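PDB 4F62: geranyltranstransferase from Marinomonas sp. MED121, which probably joins isopentenyl diphosphate to an allylic diphosphate to build short-chain prenyl diphosphates. Local coordinates for residues Lys46-Arg49 against Pro50-Tyr54; Pro134-Ala137 against Ile138-Gln142; Leu161-Asn165 against Lys166-Leu170. One frame throughout, in Å; residues are numbered along the deposited sequence.

Three local contacts trace how a segment's setting in an all-helical fold shapes its chemistry. Contact 1 is buried about 7 Å from the chain centre, where helix 48-60 begins among several helices. Contact 2, partly buried and about 18 Å out, opens helix 134-148 beside the second subunit. Contact 3, a surface turn about 23 Å out, joins helices 153-162 and 170-194. The first two share helical backbone hydrogen bonds and aliphatic packing, Ile-Met with an added threonine hydroxyl in one, Leu-Leu with a sulfate in the other; the third lacks a clear hydrogen bond between its segments and rests on van der Waals touches and a lysine near a carbonyl. Helix 170-194 touches both helical contacts and begins in contact 3.

Contact 1 of 3, residues Lys46-Arg49 against Pro50-Tyr54; sequences KRIR and PMLTY
With CG1 anti to its carbonyl carbon (chi1 -64°), Ile48 places CD1 against the methyl of Met51, whose chain runs extended through chi2 and then bends at chi3 (-68°). The two side chains cross, and Ile48 CD1 meets Met51 CE at 3.5 Å, tighter than ordinary van der Waals contact. The same methyl, Met51 CE, lies 3.4 Å from Lys46 O, so the thioether end is folded back over the start of the helix. One turn on, Leu52 reaches Ile48 more loosely, its CD1 4.2 Å from Ile48 CG2.

Polar contacts concentrate on carbonyl oxygens. Met51 N gives Arg47 O a nearly straight bond of 2.8 Å, and Leu52 N bonds to Ile48 O. Arg49 O is gripped twice by one residue: Thr53 N approaches at 3.0 Å from one face of the carbonyl plane, while Thr53 OG1 donates at 2.7 Å from above the other, well off the lone-pair direction. This second bond helps to hold chi1 of Thr53.

The guanidinium of Arg47 turns away to salt bridges with Asp17 and Glu75, while Arg49 NH1 binds a glycerol. Arg47 occupies the N-cap position, Pro50 sits in the first turn, where its missing N-H costs no intrahelical bond, and the whole is a helix N-terminus buried in the all-alpha isoprenoid synthase fold.

Contact 2 of 3, residues Pro134-Ala137 against Ile138-Gln142; sequences PELA and IKLIQ. With SO4 (sulfate ion), chain C.
Leu136 and Leu140, one helical turn apart, supply the apolar part of this contact: Leu136 CG lies 4.3 Å from Leu140 CD1. Leu136 swings its CG beside its own carbonyl carbon (chi1 -180°), which brings the end of the side chain nearer the following turn.

Backbone hydrogen bonds form the second group. Ile138 N, Lys139 N, Leu140 N and Ile141 N donate in turn to the carbonyls of Pro134, Glu135, Leu136 and Ala137, the regular alpha-helical pattern from N-H of residue i+4 to C=O of residue i.

The third group is anion binding by backbone N-H groups. A sulfate, probably from the crystallisation liquor, sits at the N-terminal end of the helix, accepting from Glu135 N at 3.0 Å through O4 and from Leu136 N at 2.9 Å through O3. Two N-H groups of the first turn are thereby satisfied, and the helix dipole probably adds to the attraction. Lys139 NZ forms a salt bridge with Glu143.

Around this turn, Leu136 and Leu140 face Leu66 of helix 65-86, and Leu140 also meets Met191 and Leu194 of helix 170-194. Ala137, Ile138 and Ile141 pack against the second subunit, where Ser127 of that subunit accepts a hydrogen bond from Gln142, placing helix 134-148 at the dimer interface.

Contact 3 of 3, residues Leu161-Asn165 against Lys166-Leu170; sequences LSSEN and KNISL
Lys166 folds its side chain back over the end of the preceding helix, passing alongside the carbonyl oxygen of Ser162. Its CB lies 4.1 Å from Ser163 O. CG comes next, 4.1 Å from Ser162 O. From there CD and CE pass the same oxygen, each at 4.0 Å, and the ammonium ends with NZ 3.6 Å from Ser162 O. The route depends on the torsions: CG lies beside the backbone N at a chi1 of -29°, and the chain bends at chi4 (25°). Both values are far from staggered, so the detailed path of this exposed chain is less certain. With four successive atoms at similar distances from one carbonyl, the aliphatic part, as modelled, curls around that oxygen instead of pointing straight at it. The charged end may be drawn electrostatically to the C-terminal carbonyl, but at this range the attraction would be modest.

A second touch, purely apolar, spans the bend farther along. Ile168 directs its CB toward the earlier residues, and its CG2 meets Ser163 CB at 3.9 Å. The hydroxyl of Ser163 is engaged separately, with Asp160 O, while Ser162 OG bonds to Ile159 O; both serines thus return their side chains to the last turn of helix 153-162. From another loop, Lys246 touches Ser163, and Ala247 touches Ile168.

The chain then straightens until Ser169, whose side chain caps the next helix while its own N bonds to Glu172 OE1. These links are consistent with a capping box at the start of helix 170-194, and the segments together form a surface helix-loop-helix connection in an all-alpha prenyltransferase fold.

Contact 1 of 3, residues Lys46-Arg49 against Pro50-Tyr54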
# COMPACT_ATOMS: atom_id res chain seq x y z
N LYS A 46 -8.15 -17.05 11.38
CA LYS A 46 -9.31 -16.85 12.26
C LYS A 46 -9.95 -15.45 12.24
O LYS A 46 -10.95 -15.22 12.93
CB LYS A 46 -8.97 -17.28 13.69
CG LYS A 46 -8.71 -18.78 13.85
CD LYS A 46 -9.85 -19.60 13.22
CE LYS A 46 -9.71 -21.10 13.52
NZ LYS A 46 -10.10 -21.44 14.92
N ARG A 47 -9.40 -14.54 11.44
CA ARG A 47 -9.95 -13.18 11.28
C ARG A 47 -10.04 -12.37 12.58
O ARG A 47 -11.00 -11.62 12.80
CB ARG A 47 -11.34 -13.23 10.64
CG ARG A 47 -11.46 -14.11 9.43
CD ARG A 47 -10.42 -13.74 8.39
NE ARG A 47 -10.78 -14.29 7.09
CZ ARG A 47 -9.92 -14.51 6.10
NH1 ARG A 47 -8.63 -14.22 6.25
NH2 ARG A 47 -10.34 -15.01 4.94
N ILE A 48 -9.04 -12.54 13.45
CA ILE A 48 -8.98 -11.81 14.71
C ILE A 48 -9.13 -10.31 14.51
O ILE A 48 -9.88 -9.64 15.22
CB ILE A 48 -7.63 -12.03 15.39
CG1 ILE A 48 -7.45 -13.51 15.74
CG2 ILE A 48 -7.50 -11.15 16.60
CD1 ILE A 48 -8.51 -14.03 16.62
N ARG A 49 -8.41 -9.78 13.52
CA ARG A 49 -8.45 -8.34 13.30
C ARG A 49 -9.81 -7.85 12.78
O ARG A 49 -10.36 -6.87 13.29
CB ARG A 49 -7.26 -7.89 12.44
CG ARG A 49 -5.93 -8.08 13.20
CD ARG A 49 -4.70 -8.15 12.30
NE ARG A 49 -3.53 -8.64 13.05
CZ ARG A 49 -3.33 -9.92 13.39
NH1 ARG A 49 -4.23 -10.84 13.06
NH2 ARG A 49 -2.24 -10.27 14.06
N PRO A 50 -10.38 -8.54 11.77
CA PRO A 50 -11.79 -8.21 11.50
C PRO A 50 -12.72 -8.32 12.73
O PRO A 50 -13.52 -7.40 12.95
CB PRO A 50 -12.18 -9.22 10.42
CG PRO A 50 -10.90 -9.33 9.61
CD PRO A 50 -9.79 -9.32 10.67
N MET A 51 -12.62 -9.39 13.51
CA MET A 51 -13.48 -9.53 14.68
C MET A 51 -13.38 -8.33 15.63
O MET A 51 -14.39 -7.80 16.09
CB MET A 51 -13.22 -10.85 15.42
CG MET A 51 -13.62 -12.06 14.60
SD MET A 51 -13.65 -13.62 15.51
CE MET A 51 -11.91 -13.83 15.84
N LEU A 52 -12.15 -7.89 15.92
CA LEU A 52 -11.94 -6.71 16.76
C LEU A 52 -12.57 -5.47 16.15
O LEU A 52 -13.14 -4.64 16.85
CB LEU A 52 -10.45 -6.45 16.96
CG LEU A 52 -9.70 -7.41 17.88
CD1 LEU A 52 -8.20 -7.16 17.77
CD2 LEU A 52 -10.18 -7.25 19.33
N THR A 53 -12.45 -5.33 14.83
CA THR A 53 -12.99 -4.16 14.13
C THR A 53 -14.51 -4.10 14.27
O THR A 53 -15.07 -3.05 14.62
CB THR A 53 -12.61 -4.19 12.64
OG1 THR A 53 -11.19 -4.39 12.53
CG2 THR A 53 -12.98 -2.86 11.95
N TYR A 54 -15.17 -5.21 14.00
CA TYR A 54 -16.63 -5.23 14.09
C TYR A 54 -17.07 -5.05 15.54
O TYR A 54 -18.10 -4.43 15.79
CB TYR A 54 -17.20 -6.53 13.53
CG TYR A 54 -17.09 -6.67 12.03
CD1 TYR A 54 -17.79 -5.81 11.18
CD2 TYR A 54 -16.32 -7.67 11.46
CE1 TYR A 54 -17.70 -5.94 9.80
CE2 TYR A 54 -16.23 -7.81 10.07
CZ TYR A 54 -16.92 -6.95 9.25
OH TYR A 54 -16.83 -7.10 7.88

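Contact 2 of 3, residues Pro134-Ala137 against Ile138-Gln142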
# COMPACT_ATOMS: atom_id res chain seq x y z
N PRO A 134 -15.83 10.73 2.45
CA PRO A 134 -14.40 10.85 2.15
C PRO A 134 -13.53 11.30 3.33
O PRO A 134 -12.40 10.82 3.45
CB PRO A 134 -14.34 11.87 1.00
CG PRO A 134 -15.62 12.64 1.11
CD PRO A 134 -16.64 11.69 1.67
N GLU A 135 -14.01 12.22 4.17
CA GLU A 135 -13.19 12.69 5.28
C GLU A 135 -12.92 11.53 6.24
O GLU A 135 -11.80 11.34 6.72
CB GLU A 135 -13.86 13.85 6.03
CG GLU A 135 -12.90 14.61 6.95
CD GLU A 135 -13.62 15.50 7.97
OE1 GLU A 135 -14.74 15.99 7.67
OE2 GLU A 135 -13.07 15.71 9.07
N LEU A 136 -13.96 10.76 6.53
CA LEU A 136 -13.80 9.59 7.38
C LEU A 136 -12.90 8.55 6.69
O LEU A 136 -12.05 7.94 7.34
CB LEU A 136 -15.17 9.00 7.76
CG LEU A 136 -15.21 7.76 8.66
CD1 LEU A 136 -14.37 7.95 9.91
CD2 LEU A 136 -16.67 7.46 9.04
N ALA A 137 -13.07 8.34 5.39
CA ALA A 137 -12.21 7.37 4.68
C ALA A 137 -10.72 7.78 4.79
O ALA A 137 -9.85 6.94 5.04
CB ALA A 137 -12.63 7.23 3.20
N ILE A 138 -10.45 9.07 4.60
CA ILE A 138 -9.08 9.57 4.69
C ILE A 138 -8.52 9.28 6.09
O ILE A 138 -7.38 8.83 6.23
CB ILE A 138 -8.98 11.06 4.35
CG1 ILE A 138 -9.12 11.25 2.83
CG2 ILE A 138 -7.65 11.67 4.83
CD1 ILE A 138 -7.92 10.76 2.03
N LYS A 139 -9.33 9.50 7.12
CA LYS A 139 -8.92 9.23 8.49
C LYS A 139 -8.58 7.75 8.67
O LYS A 139 -7.56 7.41 9.26
CB LYS A 139 -10.00 9.68 9.49
CG LYS A 139 -9.73 9.33 10.96
CD LYS A 139 -8.51 10.05 11.56
CE LYS A 139 -8.40 9.78 13.08
NZ LYS A 139 -7.07 10.14 13.67
N LEU A 140 -9.43 6.87 8.14
CA LEU A 140 -9.19 5.44 8.27
C LEU A 140 -7.91 5.03 7.52
O LEU A 140 -7.16 4.15 7.97
CB LEU A 140 -10.39 4.62 7.79
CG LEU A 140 -11.68 4.87 8.57
CD1 LEU A 140 -12.90 4.27 7.84
CD2 LEU A 140 -11.55 4.32 9.98
N ILE A 141 -7.66 5.69 6.40
CA ILE A 141 -6.46 5.42 5.63
C ILE A 141 -5.23 5.84 6.42
O ILE A 141 -4.24 5.10 6.48
CB ILE A 141 -6.53 6.13 4.26
CG1 ILE A 141 -7.57 5.41 3.39
CG2 ILE A 141 -5.16 6.15 3.59
CD1 ILE A 141 -7.92 6.11 2.08
N GLN A 142 -5.31 7.01 7.06
CA GLN A 142 -4.22 7.47 7.92
C GLN A 142 -3.94 6.47 9.04
O GLN A 142 -2.78 6.17 9.33
CB GLN A 142 -4.54 8.84 8.52
CG GLN A 142 -4.54 9.95 7.49
CD GLN A 142 -5.14 11.23 8.04
OE1 GLN A 142 -5.77 11.23 9.10
NE2 GLN A 142 -4.95 12.34 7.33
S SO4 C . -17.45 12.78 5.66
O1 SO4 C . -18.77 12.32 5.22
O2 SO4 C . -17.59 13.80 6.69
O3 SO4 C . -16.73 11.63 6.21
O4 SO4 C . -16.74 13.34 4.51

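Contact 3 of 3, residues Leu161-Asn165 against Lys166-Leu170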
# COMPACT_ATOMS: atom_id res chain seq x y z
N LEU A 161 14.15 -8.69 12.72
CA LEU A 161 15.29 -9.14 11.94
C LEU A 161 16.62 -8.66 12.51
O LEU A 161 17.54 -9.45 12.67
CB LEU A 161 15.16 -8.71 10.47
CG LEU A 161 14.15 -9.54 9.68
CD1 LEU A 161 13.81 -8.86 8.37
CD2 LEU A 161 14.70 -10.94 9.42
N SER A 162 16.71 -7.38 12.83
CA SER A 162 17.99 -6.81 13.27
C SER A 162 18.39 -7.30 14.66
O SER A 162 19.52 -7.11 15.09
CB SER A 162 17.95 -5.28 13.24
OG SER A 162 17.32 -4.78 14.40
N SER A 163 17.46 -7.94 15.36
CA SER A 163 17.70 -8.36 16.74
C SER A 163 17.99 -9.86 16.88
O SER A 163 18.19 -10.35 17.99
CB SER A 163 16.50 -7.98 17.61
OG SER A 163 15.54 -9.02 17.60
N GLU A 164 18.02 -10.58 15.76
CA GLU A 164 18.06 -12.04 15.81
C GLU A 164 19.36 -12.65 16.35
O GLU A 164 19.39 -13.81 16.75
CB GLU A 164 17.67 -12.66 14.46
CG GLU A 164 18.57 -12.30 13.29
CD GLU A 164 17.91 -12.57 11.95
OE1 GLU A 164 16.99 -13.43 11.91
OE2 GLU A 164 18.29 -11.94 10.95
N ASN A 165 20.44 -11.87 16.37
CA ASN A 165 21.67 -12.36 16.98
C ASN A 165 21.82 -11.87 18.43
O ASN A 165 22.26 -12.62 19.30
CB ASN A 165 22.90 -11.97 16.16
CG ASN A 165 24.09 -12.89 16.40
OD1 ASN A 165 24.14 -13.62 17.40
ND2 ASN A 165 25.06 -12.86 15.49
N LYS A 166 21.43 -10.62 18.67
CA LYS A 166 21.55 -10.01 19.99
C LYS A 166 20.59 -10.62 21.00
O LYS A 166 19.68 -11.38 20.63
CB LYS A 166 21.28 -8.51 19.89
CG LYS A 166 21.64 -7.92 18.54
CD LYS A 166 21.46 -6.42 18.50
CE LYS A 166 22.44 -5.82 17.51
NZ LYS A 166 22.84 -6.82 16.48
N ASN A 167 20.80 -10.32 22.28
CA ASN A 167 19.77 -10.51 23.29
C ASN A 167 19.34 -9.14 23.78
O ASN A 167 20.14 -8.36 24.30
CB ASN A 167 20.24 -11.40 24.45
CG ASN A 167 21.68 -11.14 24.86
OD1 ASN A 167 22.52 -12.04 24.85
ND2 ASN A 167 21.97 -9.89 25.23
N ILE A 168 18.06 -8.83 23.57
CA ILE A 168 17.54 -7.49 23.79
C ILE A 168 16.86 -7.41 25.16
O ILE A 168 16.57 -8.43 25.77
CB ILE A 168 16.55 -7.13 22.69
CG1 ILE A 168 15.36 -8.09 22.73
CG2 ILE A 168 17.23 -7.21 21.33
CD1 ILE A 168 14.34 -7.81 21.64
N SER A 169 16.62 -6.19 25.63
CA SER A 169 16.02 -5.99 26.95
C SER A 169 14.51 -6.19 26.89
O SER A 169 13.93 -6.31 25.80
CB SER A 169 16.29 -4.58 27.44
OG SER A 169 15.61 -3.65 26.60
N LEU A 170 13.87 -6.21 28.05
CA LEU A 170 12.42 -6.24 28.14
C LEU A 170 11.81 -5.06 27.37
O LEU A 170 10.86 -5.24 26.61
CB LEU A 170 12.00 -6.18 29.60
CG LEU A 170 10.50 -6.03 29.89
CD1 LEU A 170 9.71 -7.22 29.32
CD2 LEU A 170 10.29 -5.90 31.40